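Local structure of NikO protein (Streptomyces tendae, 4FQD) at residues A[29-34]-A[81-86]; A[38-43]-A[49-54]; A[54-57]-A[61-64]; A[74-79]-A[85-90]; A[198-203]-A[222-227]. The protein is an enolpyruvyl transferase essential in nikkomycin biosynthesis and, as in MurA enzymes, probably moves the enolpyruvyl group of phosphoenolpyruvate onto an acceptor sugar. The protein carries 4 engineered substitutions. All coordinates share one frame; numbering follows the deposited sequence.

Interaction 1 (A[29-34]-A[81-86])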
# COMPACT_ATOMS: atom_id res chain seq x y z
N ARG A 29 22.59 -20.20 12.52
CA ARG A 29 21.45 -21.04 12.87
C ARG A 29 20.39 -20.21 13.59
O ARG A 29 20.70 -19.45 14.51
CB ARG A 29 21.88 -22.24 13.72
CG ARG A 29 22.59 -21.88 15.02
CD ARG A 29 22.93 -23.12 15.82
NE ARG A 29 21.75 -23.89 16.20
CZ ARG A 29 21.60 -25.19 15.99
NH1 ARG A 29 22.56 -25.88 15.40
NH2 ARG A 29 20.49 -25.81 16.37
N THR A 30 19.15 -20.36 13.16
CA THR A 30 18.05 -19.59 13.72
C THR A 30 17.52 -20.23 15.00
O THR A 30 17.71 -21.42 15.24
CB THR A 30 16.89 -19.45 12.72
OG1 THR A 30 16.43 -20.75 12.33
CG2 THR A 30 17.34 -18.69 11.48
N SER A 31 16.85 -19.42 15.81
CA SER A 31 16.15 -19.93 16.99
C SER A 31 14.66 -19.98 16.71
O SER A 31 14.19 -19.43 15.71
CB SER A 31 16.44 -19.04 18.20
OG SER A 31 17.81 -19.09 18.56
N GLY A 32 13.91 -20.63 17.59
CA GLY A 32 12.48 -20.79 17.41
C GLY A 32 11.73 -19.47 17.47
O GLY A 32 12.22 -18.49 18.03
N PHE A 33 10.53 -19.46 16.90
CA PHE A 33 9.69 -18.27 16.87
C PHE A 33 9.30 -17.84 18.28
O PHE A 33 8.67 -18.60 19.02
CB PHE A 33 8.44 -18.52 16.02
CG PHE A 33 7.76 -17.26 15.55
CD1 PHE A 33 8.40 -16.03 15.63
CD2 PHE A 33 6.47 -17.31 15.04
CE1 PHE A 33 7.77 -14.88 15.20
CE2 PHE A 33 5.83 -16.16 14.61
CZ PHE A 33 6.48 -14.95 14.68
N LYS A 34 9.68 -16.62 18.63
CA LYS A 34 9.36 -16.03 19.92
C LYS A 34 7.85 -16.00 20.18
O LYS A 34 7.40 -16.31 21.28
CB LYS A 34 9.91 -14.61 19.98
CG LYS A 34 9.29 -13.74 21.06
CD LYS A 34 9.76 -12.30 20.94
CE LYS A 34 9.06 -11.41 21.95
NZ LYS A 34 9.49 -9.99 21.82
N ALA A 81 21.24 -26.70 26.34
CA ALA A 81 22.11 -27.56 25.54
C ALA A 81 21.44 -27.99 24.24
O ALA A 81 22.02 -27.85 23.16
CB ALA A 81 22.54 -28.78 26.35
N ASP A 82 20.22 -28.51 24.34
CA ASP A 82 19.47 -28.91 23.16
C ASP A 82 18.29 -27.98 22.90
O ASP A 82 17.41 -28.30 22.10
CB ASP A 82 19.01 -30.37 23.27
CG ASP A 82 18.14 -30.62 24.48
OD1 ASP A 82 18.27 -29.86 25.46
OD2 ASP A 82 17.34 -31.57 24.46
N GLU A 83 18.30 -26.84 23.58
CA GLU A 83 17.28 -25.80 23.40
C GLU A 83 15.86 -26.34 23.54
O GLU A 83 15.02 -26.15 22.67
CB GLU A 83 17.45 -25.11 22.04
CG GLU A 83 18.84 -24.53 21.83
CD GLU A 83 18.90 -23.57 20.66
OE1 GLU A 83 18.97 -24.03 19.50
OE2 GLU A 83 18.87 -22.34 20.91
N THR A 84 15.61 -27.02 24.66
CA THR A 84 14.31 -27.64 24.90
C THR A 84 13.64 -27.07 26.14
O THR A 84 14.22 -27.06 27.23
CB THR A 84 14.45 -29.17 25.05
OG1 THR A 84 14.99 -29.72 23.84
CG2 THR A 84 13.09 -29.80 25.32
N PHE A 85 12.41 -26.59 25.97
CA PHE A 85 11.64 -26.03 27.07
C PHE A 85 10.51 -26.98 27.45
O PHE A 85 9.61 -27.24 26.65
CB PHE A 85 11.05 -24.68 26.66
CG PHE A 85 10.59 -23.84 27.82
CD1 PHE A 85 11.08 -24.07 29.10
CD2 PHE A 85 9.67 -22.82 27.64
CE1 PHE A 85 10.65 -23.30 30.17
CE2 PHE A 85 9.24 -22.05 28.70
CZ PHE A 85 9.74 -22.29 29.97
N THR A 86 10.56 -27.50 28.67
CA THR A 86 9.53 -28.41 29.15
C THR A 86 8.71 -27.78 30.28
O THR A 86 9.25 -27.44 31.33
CB THR A 86 10.12 -29.74 29.64
OG1 THR A 86 10.81 -30.38 28.56
CG2 THR A 86 9.02 -30.66 30.14
O HOH W 1 17.31 -25.27 16.73

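Interaction 2 (A[38-43]-A[49-54]). Engineered in segment 49-54: Arg52 (natural residue Pro).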
# COMPACT_ATOMS: atom_id res chain seq x y z
N VAL A 38 5.34 -18.11 22.94
CA VAL A 38 4.36 -17.51 23.85
C VAL A 38 3.02 -18.23 23.79
O VAL A 38 2.46 -18.61 24.82
CB VAL A 38 4.15 -16.02 23.53
CG1 VAL A 38 2.93 -15.48 24.25
CG2 VAL A 38 5.39 -15.21 23.88
N THR A 39 2.52 -18.44 22.57
CA THR A 39 1.21 -19.06 22.39
C THR A 39 1.21 -20.55 22.76
O THR A 39 0.19 -21.07 23.23
CB THR A 39 0.71 -18.90 20.94
OG1 THR A 39 1.71 -19.37 20.03
CG2 THR A 39 0.41 -17.44 20.65
N THR A 40 2.33 -21.22 22.56
CA THR A 40 2.46 -22.62 22.93
C THR A 40 2.46 -22.76 24.45
O THR A 40 1.80 -23.65 25.01
CB THR A 40 3.74 -23.25 22.36
OG1 THR A 40 3.73 -23.14 20.93
CG2 THR A 40 3.83 -24.72 22.74
N VAL A 41 3.20 -21.89 25.12
CA VAL A 41 3.25 -21.86 26.57
C VAL A 41 1.90 -21.46 27.14
O VAL A 41 1.44 -22.03 28.14
CB VAL A 41 4.35 -20.90 27.08
CG1 VAL A 41 4.17 -20.60 28.55
CG2 VAL A 41 5.73 -21.49 26.81
N ALA A 42 1.25 -20.49 26.50
CA ALA A 42 -0.07 -20.03 26.92
C ALA A 42 -1.09 -21.16 26.86
O ALA A 42 -1.93 -21.30 27.74
CB ALA A 42 -0.52 -18.86 26.05
N ALA A 43 -1.00 -21.97 25.81
CA ALA A 43 -1.88 -23.12 25.65
C ALA A 43 -1.55 -24.19 26.68
O ALA A 43 -2.43 -24.91 27.15
CB ALA A 43 -1.77 -23.68 24.24
N ALA A 49 -1.08 -31.37 31.33
CA ALA A 49 -0.14 -32.30 30.72
C ALA A 49 1.18 -31.60 30.40
O ALA A 49 1.20 -30.40 30.11
CB ALA A 49 -0.74 -32.89 29.45
N PRO A 50 2.29 -32.35 30.46
CA PRO A 50 3.60 -31.78 30.13
C PRO A 50 3.72 -31.46 28.65
O PRO A 50 3.28 -32.24 27.80
CB PRO A 50 4.57 -32.90 30.51
CG PRO A 50 3.76 -34.15 30.42
CD PRO A 50 2.39 -33.76 30.88
N VAL A 51 4.30 -30.30 28.34
CA VAL A 51 4.50 -29.89 26.95
C VAL A 51 5.98 -29.68 26.67
O VAL A 51 6.61 -28.78 27.22
CB VAL A 51 3.73 -28.60 26.63
CG1 VAL A 51 4.06 -28.12 25.22
CG2 VAL A 51 2.24 -28.83 26.79
N ARG A 52 6.54 -30.53 25.81
CA ARG A 52 7.95 -30.43 25.44
C ARG A 52 8.13 -29.56 24.20
O ARG A 52 7.67 -29.91 23.12
CB ARG A 52 8.56 -31.81 25.22
CG ARG A 52 10.05 -31.76 24.93
CD ARG A 52 10.65 -33.14 24.75
NE ARG A 52 12.09 -33.07 24.59
CZ ARG A 52 12.87 -34.12 24.33
NH1 ARG A 52 12.34 -35.33 24.21
NH2 ARG A 52 14.18 -33.96 24.20
N ILE A 53 8.82 -28.44 24.37
CA ILE A 53 9.01 -27.49 23.29
C ILE A 53 10.44 -27.52 22.76
O ILE A 53 11.36 -26.99 23.39
CB ILE A 53 8.67 -26.06 23.74
CG1 ILE A 53 7.30 -26.02 24.41
CG2 ILE A 53 8.72 -25.10 22.57
CD1 ILE A 53 6.92 -24.67 24.96
N GLU A 54 10.63 -28.14 21.60
CA GLU A 54 11.95 -28.19 20.98
C GLU A 54 12.19 -26.95 20.13
O GLU A 54 11.25 -26.23 19.79
CB GLU A 54 12.10 -29.46 20.13
CG GLU A 54 11.82 -30.74 20.89
CD GLU A 54 12.75 -31.87 20.49
OE1 GLU A 54 13.79 -31.58 19.86
OE2 GLU A 54 12.44 -33.03 20.80

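Interaction 3 (A[54-57]-A[61-64])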
# COMPACT_ATOMS: atom_id res chain seq x y z
N GLU A 54 10.63 -28.14 21.60
CA GLU A 54 11.95 -28.19 20.98
C GLU A 54 12.19 -26.95 20.13
O GLU A 54 11.25 -26.23 19.79
CB GLU A 54 12.10 -29.46 20.13
CG GLU A 54 11.82 -30.74 20.89
CD GLU A 54 12.75 -31.87 20.49
OE1 GLU A 54 13.79 -31.58 19.86
OE2 GLU A 54 12.44 -33.03 20.80
N ASN A 55 13.45 -26.71 19.79
CA ASN A 55 13.86 -25.50 19.07
C ASN A 55 13.36 -24.25 19.79
O ASN A 55 12.81 -23.34 19.17
CB ASN A 55 13.36 -25.53 17.62
CG ASN A 55 14.01 -24.46 16.76
OD1 ASN A 55 15.17 -24.10 16.96
ND2 ASN A 55 13.26 -23.95 15.79
N CYS A 56 13.53 -24.23 21.11
CA CYS A 56 13.09 -23.10 21.91
C CYS A 56 14.19 -22.05 22.01
O CYS A 56 15.32 -22.37 22.38
CB CYS A 56 12.66 -23.55 23.30
SG CYS A 56 12.09 -22.22 24.38
N PRO A 57 13.86 -20.79 21.68
CA PRO A 57 14.84 -19.70 21.70
C PRO A 57 15.27 -19.35 23.13
O PRO A 57 14.45 -19.35 24.04
CB PRO A 57 14.07 -18.53 21.08
CG PRO A 57 12.64 -18.83 21.37
CD PRO A 57 12.52 -20.33 21.29
N GLU A 61 11.84 -13.92 27.12
CA GLU A 61 10.52 -14.53 27.26
C GLU A 61 10.59 -15.93 27.87
O GLU A 61 9.81 -16.26 28.76
CB GLU A 61 9.81 -14.60 25.90
CG GLU A 61 9.49 -13.24 25.29
CD GLU A 61 8.23 -12.63 25.87
OE1 GLU A 61 7.40 -13.38 26.42
OE2 GLU A 61 8.07 -11.39 25.78
N THR A 62 11.54 -16.73 27.39
CA THR A 62 11.70 -18.10 27.87
C THR A 62 12.02 -18.14 29.36
O THR A 62 11.46 -18.94 30.11
CB THR A 62 12.82 -18.83 27.11
OG1 THR A 62 12.62 -18.70 25.70
CG2 THR A 62 12.85 -20.31 27.48
N ALA A 63 12.92 -17.26 29.79
CA ALA A 63 13.34 -17.21 31.18
C ALA A 63 12.20 -16.78 32.10
O ALA A 63 11.95 -17.41 33.13
CB ALA A 63 14.54 -16.28 31.35
N VAL A 64 11.51 -15.71 31.72
CA VAL A 64 10.43 -15.16 32.54
C VAL A 64 9.25 -16.12 32.62
O VAL A 64 8.72 -16.37 33.71
CB VAL A 64 9.95 -13.80 32.01
CG1 VAL A 64 8.84 -13.25 32.89
CG2 VAL A 64 11.12 -12.82 31.95

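Interaction 4 (A[74-79]-A[85-90])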
# COMPACT_ATOMS: atom_id res chain seq x y z
N ALA A 74 3.85 -24.56 39.40
CA ALA A 74 3.90 -25.42 38.23
C ALA A 74 5.33 -25.81 37.89
O ALA A 74 6.26 -25.50 38.63
CB ALA A 74 3.23 -24.75 37.04
N HIS A 75 5.50 -26.50 36.76
CA HIS A 75 6.81 -26.98 36.35
C HIS A 75 7.32 -26.28 35.09
O HIS A 75 6.55 -26.02 34.17
CB HIS A 75 6.77 -28.49 36.12
CG HIS A 75 8.03 -29.06 35.55
ND1 HIS A 75 8.29 -29.10 34.20
CD2 HIS A 75 9.12 -29.60 36.15
CE1 HIS A 75 9.47 -29.65 33.99
NE2 HIS A 75 10.00 -29.96 35.16
N ALA A 76 8.61 -25.98 35.07
CA ALA A 76 9.25 -25.37 33.91
C ALA A 76 10.77 -25.53 33.97
O ALA A 76 11.40 -25.14 34.95
CB ALA A 76 8.89 -23.90 33.80
N HIS A 77 11.35 -26.11 32.93
CA HIS A 77 12.79 -26.30 32.86
C HIS A 77 13.32 -26.13 31.44
O HIS A 77 12.90 -26.83 30.52
CB HIS A 77 13.18 -27.67 33.40
CG HIS A 77 14.63 -27.99 33.24
ND1 HIS A 77 15.10 -28.86 32.28
CD2 HIS A 77 15.72 -27.55 33.91
CE1 HIS A 77 16.42 -28.95 32.37
NE2 HIS A 77 16.82 -28.16 33.35
N TYR A 78 14.26 -25.20 31.28
CA TYR A 78 14.87 -24.96 29.98
C TYR A 78 16.25 -25.59 29.88
O TYR A 78 17.15 -25.26 30.66
CB TYR A 78 14.95 -23.46 29.68
CG TYR A 78 15.54 -23.14 28.33
CD1 TYR A 78 14.85 -23.44 27.16
CD2 TYR A 78 16.78 -22.53 28.21
CE1 TYR A 78 15.38 -23.15 25.92
CE2 TYR A 78 17.32 -22.23 26.97
CZ TYR A 78 16.62 -22.54 25.83
OH TYR A 78 17.15 -22.25 24.59
N ASP A 79 16.42 -26.50 28.93
CA ASP A 79 17.70 -27.15 28.69
C ASP A 79 18.41 -26.46 27.53
O ASP A 79 18.18 -26.79 26.37
CB ASP A 79 17.49 -28.63 28.38
CG ASP A 79 18.77 -29.45 28.52
OD1 ASP A 79 19.87 -28.87 28.41
OD2 ASP A 79 18.67 -30.67 28.73
N PHE A 85 12.41 -26.59 25.97
CA PHE A 85 11.64 -26.03 27.07
C PHE A 85 10.51 -26.98 27.45
O PHE A 85 9.61 -27.24 26.65
CB PHE A 85 11.05 -24.68 26.66
CG PHE A 85 10.59 -23.84 27.82
CD1 PHE A 85 11.08 -24.07 29.10
CD2 PHE A 85 9.67 -22.82 27.64
CE1 PHE A 85 10.65 -23.30 30.17
CE2 PHE A 85 9.24 -22.05 28.70
CZ PHE A 85 9.74 -22.29 29.97
N THR A 86 10.56 -27.50 28.67
CA THR A 86 9.53 -28.41 29.15
C THR A 86 8.71 -27.78 30.28
O THR A 86 9.25 -27.44 31.33
CB THR A 86 10.12 -29.74 29.64
OG1 THR A 86 10.81 -30.38 28.56
CG2 THR A 86 9.02 -30.66 30.14
N VAL A 87 7.42 -27.61 30.04
CA VAL A 87 6.52 -27.02 31.03
C VAL A 87 5.39 -27.97 31.38
O VAL A 87 5.06 -28.88 30.62
CB VAL A 87 5.92 -25.69 30.52
CG1 VAL A 87 7.02 -24.65 30.33
CG2 VAL A 87 5.16 -25.92 29.23
N ASP A 88 4.79 -27.76 32.55
CA ASP A 88 3.66 -28.57 33.00
C ASP A 88 2.83 -27.78 34.01
O ASP A 88 3.30 -27.45 35.09
CB ASP A 88 4.15 -29.88 33.64
CG ASP A 88 3.06 -30.93 33.73
OD1 ASP A 88 1.87 -30.57 33.63
OD2 ASP A 88 3.39 -32.12 33.92
N ALA A 89 1.59 -27.49 33.64
CA ALA A 89 0.72 -26.67 34.47
C ALA A 89 -0.24 -27.51 35.31
O ALA A 89 -1.28 -27.02 35.75
CB ALA A 89 -0.06 -25.68 33.61
N SER A 90 0.12 -28.77 35.53
CA SER A 90 -0.72 -29.68 36.30
C SER A 90 -0.90 -29.22 37.74
O SER A 90 -2.03 -29.17 38.25
CB SER A 90 -0.13 -31.10 36.29
OG SER A 90 0.02 -31.57 34.96

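Interaction 5 (A[198-203]-A[222-227])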
# COMPACT_ATOMS: atom_id res chain seq x y z
N THR A 198 -6.46 -14.95 22.28
CA THR A 198 -7.26 -14.98 23.50
C THR A 198 -8.55 -15.76 23.31
O THR A 198 -8.89 -16.62 24.12
CB THR A 198 -7.60 -13.56 23.98
OG1 THR A 198 -6.39 -12.83 24.23
CG2 THR A 198 -8.42 -13.61 25.26
N ALA A 199 -9.26 -15.47 22.23
CA ALA A 199 -10.53 -16.12 21.93
C ALA A 199 -10.37 -17.63 21.77
O ALA A 199 -11.21 -18.41 22.21
CB ALA A 199 -11.17 -15.52 20.69
N LEU A 200 -9.28 -18.04 21.11
CA LEU A 200 -8.99 -19.45 20.93
C LEU A 200 -8.75 -20.14 22.27
O LEU A 200 -9.28 -21.22 22.53
CB LEU A 200 -7.79 -19.64 20.02
CG LEU A 200 -8.09 -19.79 18.53
CD1 LEU A 200 -6.80 -19.81 17.73
CD2 LEU A 200 -8.89 -21.06 18.28
N LEU A 201 -7.94 -19.50 23.11
CA LEU A 201 -7.64 -20.03 24.44
C LEU A 201 -8.91 -20.11 25.28
O LEU A 201 -9.16 -21.12 25.95
CB LEU A 201 -6.60 -19.16 25.14
CG LEU A 201 -5.17 -19.23 24.58
CD1 LEU A 201 -4.29 -18.18 25.23
CD2 LEU A 201 -4.59 -20.62 24.79
N MET A 202 -9.71 -19.05 25.25
CA MET A 202 -10.96 -19.00 25.99
C MET A 202 -11.94 -20.07 25.50
O MET A 202 -12.68 -20.65 26.29
CB MET A 202 -11.61 -17.62 25.89
CG MET A 202 -10.85 -16.52 26.61
SD MET A 202 -10.69 -16.83 28.38
CE MET A 202 -12.41 -16.85 28.89
N GLY A 203 -11.93 -20.31 24.20
CA GLY A 203 -12.81 -21.30 23.60
C GLY A 203 -12.49 -22.72 24.04
O GLY A 203 -13.39 -23.55 24.14
N THR A 222 -1.58 -20.20 14.17
CA THR A 222 -1.67 -21.53 13.55
C THR A 222 -1.05 -22.63 14.41
O THR A 222 -1.64 -23.69 14.60
CB THR A 222 -1.04 -21.54 12.14
OG1 THR A 222 -1.96 -20.98 11.20
CG2 THR A 222 -0.69 -22.96 11.71
N ASP A 223 0.15 -22.37 14.93
CA ASP A 223 0.85 -23.36 15.74
C ASP A 223 0.17 -23.61 17.09
O ASP A 223 0.24 -24.72 17.62
CB ASP A 223 2.31 -22.96 15.94
CG ASP A 223 3.13 -23.07 14.67
OD1 ASP A 223 2.68 -23.77 13.74
OD2 ASP A 223 4.22 -22.46 14.60
N MET A 224 -0.47 -22.58 17.64
CA MET A 224 -1.18 -22.74 18.90
C MET A 224 -2.39 -23.66 18.72
O MET A 224 -2.75 -24.41 19.62
CB MET A 224 -1.62 -21.39 19.47
CG MET A 224 -2.21 -21.49 20.87
SD MET A 224 -2.74 -19.91 21.57
CE MET A 224 -4.13 -19.51 20.52
N VAL A 225 -3.01 -23.58 17.54
CA VAL A 225 -4.12 -24.46 17.19
C VAL A 225 -3.67 -25.92 17.23
O VAL A 225 -4.36 -26.78 17.78
CB VAL A 225 -4.68 -24.14 15.79
CG1 VAL A 225 -5.63 -25.23 15.32
CG2 VAL A 225 -5.37 -22.78 15.80
N THR A 226 -2.50 -26.18 16.66
CA THR A 226 -1.93 -27.52 16.64
C THR A 226 -1.64 -28.01 18.06
O THR A 226 -1.88 -29.17 18.40
CB THR A 226 -0.64 -27.58 15.80
OG1 THR A 226 -0.93 -27.16 14.46
CG2 THR A 226 -0.07 -29.00 15.78
N VAL A 227 -1.12 -27.11 18.90
CA VAL A 227 -0.81 -27.44 20.28
C VAL A 227 -2.07 -27.78 21.07
O VAL A 227 -2.12 -28.78 21.78
CB VAL A 227 -0.05 -26.30 20.98
CG1 VAL A 227 0.09 -26.59 22.47
CG2 VAL A 227 1.32 -26.10 20.34

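Interaction 1 (A[29-34]-A[81-86])
The guanidinium of Arg29 and the carboxylate of Glu83 approach from opposite directions with their planes 63° apart. Glu83 OE1 lies obliquely to the guanidinium, neither over a face nor at an edge. The pair is a long salt bridge, 3.9 Å from Arg29 NH2 to Glu83 OE1, and a water spans the same gap. It accepts from Arg29 NH2 at 3.2 Å and donates weakly to Glu83 OE1. The other carboxylate oxygen, Glu83 OE2, stands 4.1 Å from Ser31 OG, a loose approach rather than a bond. With no direct hydrogen bond between the segments, charge and the bridging water carry the contact. Arg29 can turn its head toward Glu83 because CG sits between the backbone N and the carbonyl carbon (chi1 58°) and the chain bends again at chi3. Glu83, extended beyond CG, comes from a G1 beta bulge in which it and Thr84 both face Asp79. At this surface site the chain passes from strand 27-29, which pairs with strand 283-286, to helix 34-44, which packs under the sheet of strands 50-54 and 84-88. Ser31 and Phe33 hydrogen-bond through their backbones to Asp264 and Ile262, consistent with the two-stranded crossover that joins the two domains in the EPSP synthase family, and Glu83 is tied in the same way to Cys56 just after strand 50-54.

Interaction 2 (A[38-43]-A[49-54])
Thr40 and Ile53 reach for each other tip to tip, Thr40 CG2 lying 3.8 Å from Ile53 CD1. The threonine rotamer sorts its two branches. With chi1 at -59° the methyl CG2 stands anti to the backbone N and projects at the strand, while OG1 stays beside the backbone and hydrogen-bonds Ser36 O one turn earlier in the helix. The hydroxyl is therefore satisfied within the helix, and an apolar surface is turned to the sheet. Ile53 answers with CG1 beside its own backbone N and a fully extended end (chi2 177°), which carries CD1 forward between two helix residues. From the next position Val41 crosses the isoleucine at about a right angle and sets CG2 against Ile53 CD1 at 3.9 Å. Val51 is looser, its CG1 4.2 Å from Thr40 CG2. This is helix-on-sheet packing in the inverse alpha/beta barrel, where helices fill the inside and sheets form the outer wall. Helix 38-43 runs nearly antiparallel to strand 50-54, at 168°, with the short axes 9.8 Å apart. Val51 and Ile53 point inward, whereas the engineered Arg52 extends from the outer side of the strand. There Glu54 OE2 lies over the centre of one face of the Arg52 guanidinium, 3.8 Å from Arg52 NE, a long pairing of charges. Val227 of helix 219-231 also packs on the Thr40 methyl.

Interaction 3 (A[54-57]-A[61-64])
The turn that leads from strand 50-54 into helix 60-71 is closed by Thr62, in the first turn of the helix, reaching back to Cys56 and Pro57. Its hydroxyl donates to the backbone carbonyl of Pro57, with 2.6 Å between Thr62 OG1 and Pro57 O. The donor lies nearly along the C=O axis, at a C=O...OG1 angle of 164°, so the oxygen is met head-on. The proline ring comes close to the same hydroxyl as well, Pro57 CG being 4.3 Å from Thr62 OG1. As part of a strand-loop-helix connection on the inner side of the sheet, the bond ties Pro57 in the loop to the first turn of the helix, and Thr62 supplies an apolar contact from its other branch. Thr62 CG2 stands anti to the backbone N (chi1 -51° for OG1) and meets Cys56 SG at 3.7 Å. Cys56 holds its sulfur anti to its own backbone N, with chi1 at 180°, which places it against Thr62; Thr62 OG1 is almost equally close to it, at 3.8 Å. All three touching residues are buried. Leu37 of helix 34-44 packs on each of them, and Phe85 of strand 84-88 lies against Cys56 and Thr62. The carbonyl of Cys56 accepts from Tyr78 OH, while the neighbouring Asn55 turns its amide to Leu261 O.

Interaction 4 (A[74-79]-A[85-90])
Phe85 lies on the inner face of the hairpin, as the non-hydrogen-bonded partner of Tyr78. With CG anti to the backbone N (chi1 -163°), its ring swings along the first strand: CD1 packs on Tyr78 CB and CE1 lies 4.1 Å from Ala76 CB, while the peptide carbon of His77 sits at the ring edge. Tyr78 crosses it at about a right angle, and Phe85 CB meets the edge of the tyrosine ring. Without the ring, as with an alanine here, a gap is likely to open between Ala76, Val87 and helix 34-44, and Leu37 and Val41 would be left without their aromatic neighbour. Thr86 faces outward and forms a hydrogen-bonded pair with His77: Thr86 N reaches His77 O in a nearly straight bond (179°), and His77 N returns to Thr86 O. Val87 turns inward again, setting CG1 3.6 Å above one face of the Phe85 ring, toward its rim. Asp88 pairs with His75 through two backbone bonds, His75 N lying 2.9 Å from Asp88 O. Asp88 OD1 then accepts from Ser90 N, forming an Asx turn. The alternation makes the hairpin two-sided: histidines, threonine and aspartate lie on the outer face, while apolar and aromatic groups pack against helices 34-44 and 60-71, so backbone bonds set the register and the inner side chains bind the sheet to its helices.

Interaction 5 (A[198-203]-A[222-227])
Met224 reaches across to the neighbouring helix and slides past Leu200, the two side chains running in opposite directions. Its chain leaves with CG anti to the backbone N (chi1 -173°) and stays extended through chi2, which carries the sulfur to Leu201. The bend at chi3 (68°) then turns the methyl onto Leu200, with Met224 CE 3.7 Å from Leu200 CB. Leu201 crosses the methionine at about a right angle, and its CD2 meets Met224 SD at 3.8 Å. Helices 198-203 and 222-227 run nearly parallel, 9° apart, with axes 11.0 Å from each other, as suits the bundled helices inside an inverse alpha/beta barrel. At this spacing the side chains, not the backbones, make the contact. With an alanine in place of Met224 the sulfur and methyl are gone, and Leu200 and Leu201 would probably face a void between the helices. Beside it, Val225 meets Leu200 obliquely, Val225 CG2 lying 3.8 Å from Leu200 CD1. Helix 34-44 closes one flank, with Thr39 against Met224 and Ala42 against Leu201; on another, Trp243 of strand 242-248 covers Leu200 and Val225.

From the N terminus, interaction 1 spans the longest stretch of the first four contacts, bringing segment 29-34 together with 81-86. Within that span lie interaction 2, which folds helix 34-44 onto strand 50-54, and interaction 3, which starts at Glu54 where interaction 2 ends and closes the turn into helix 60-71. Interaction 4 opens later inside the same span but closes beyond it, sharing Phe85 and Thr86 with interaction 1; its strand 84-88 pairs with strand 50-54. Interaction 5 follows separately, yet its helices touch helix 34-44 of interaction 2, through Leu201, Met224 and Val227, so that helices 34-44, 192-204 and 219-231 pack together.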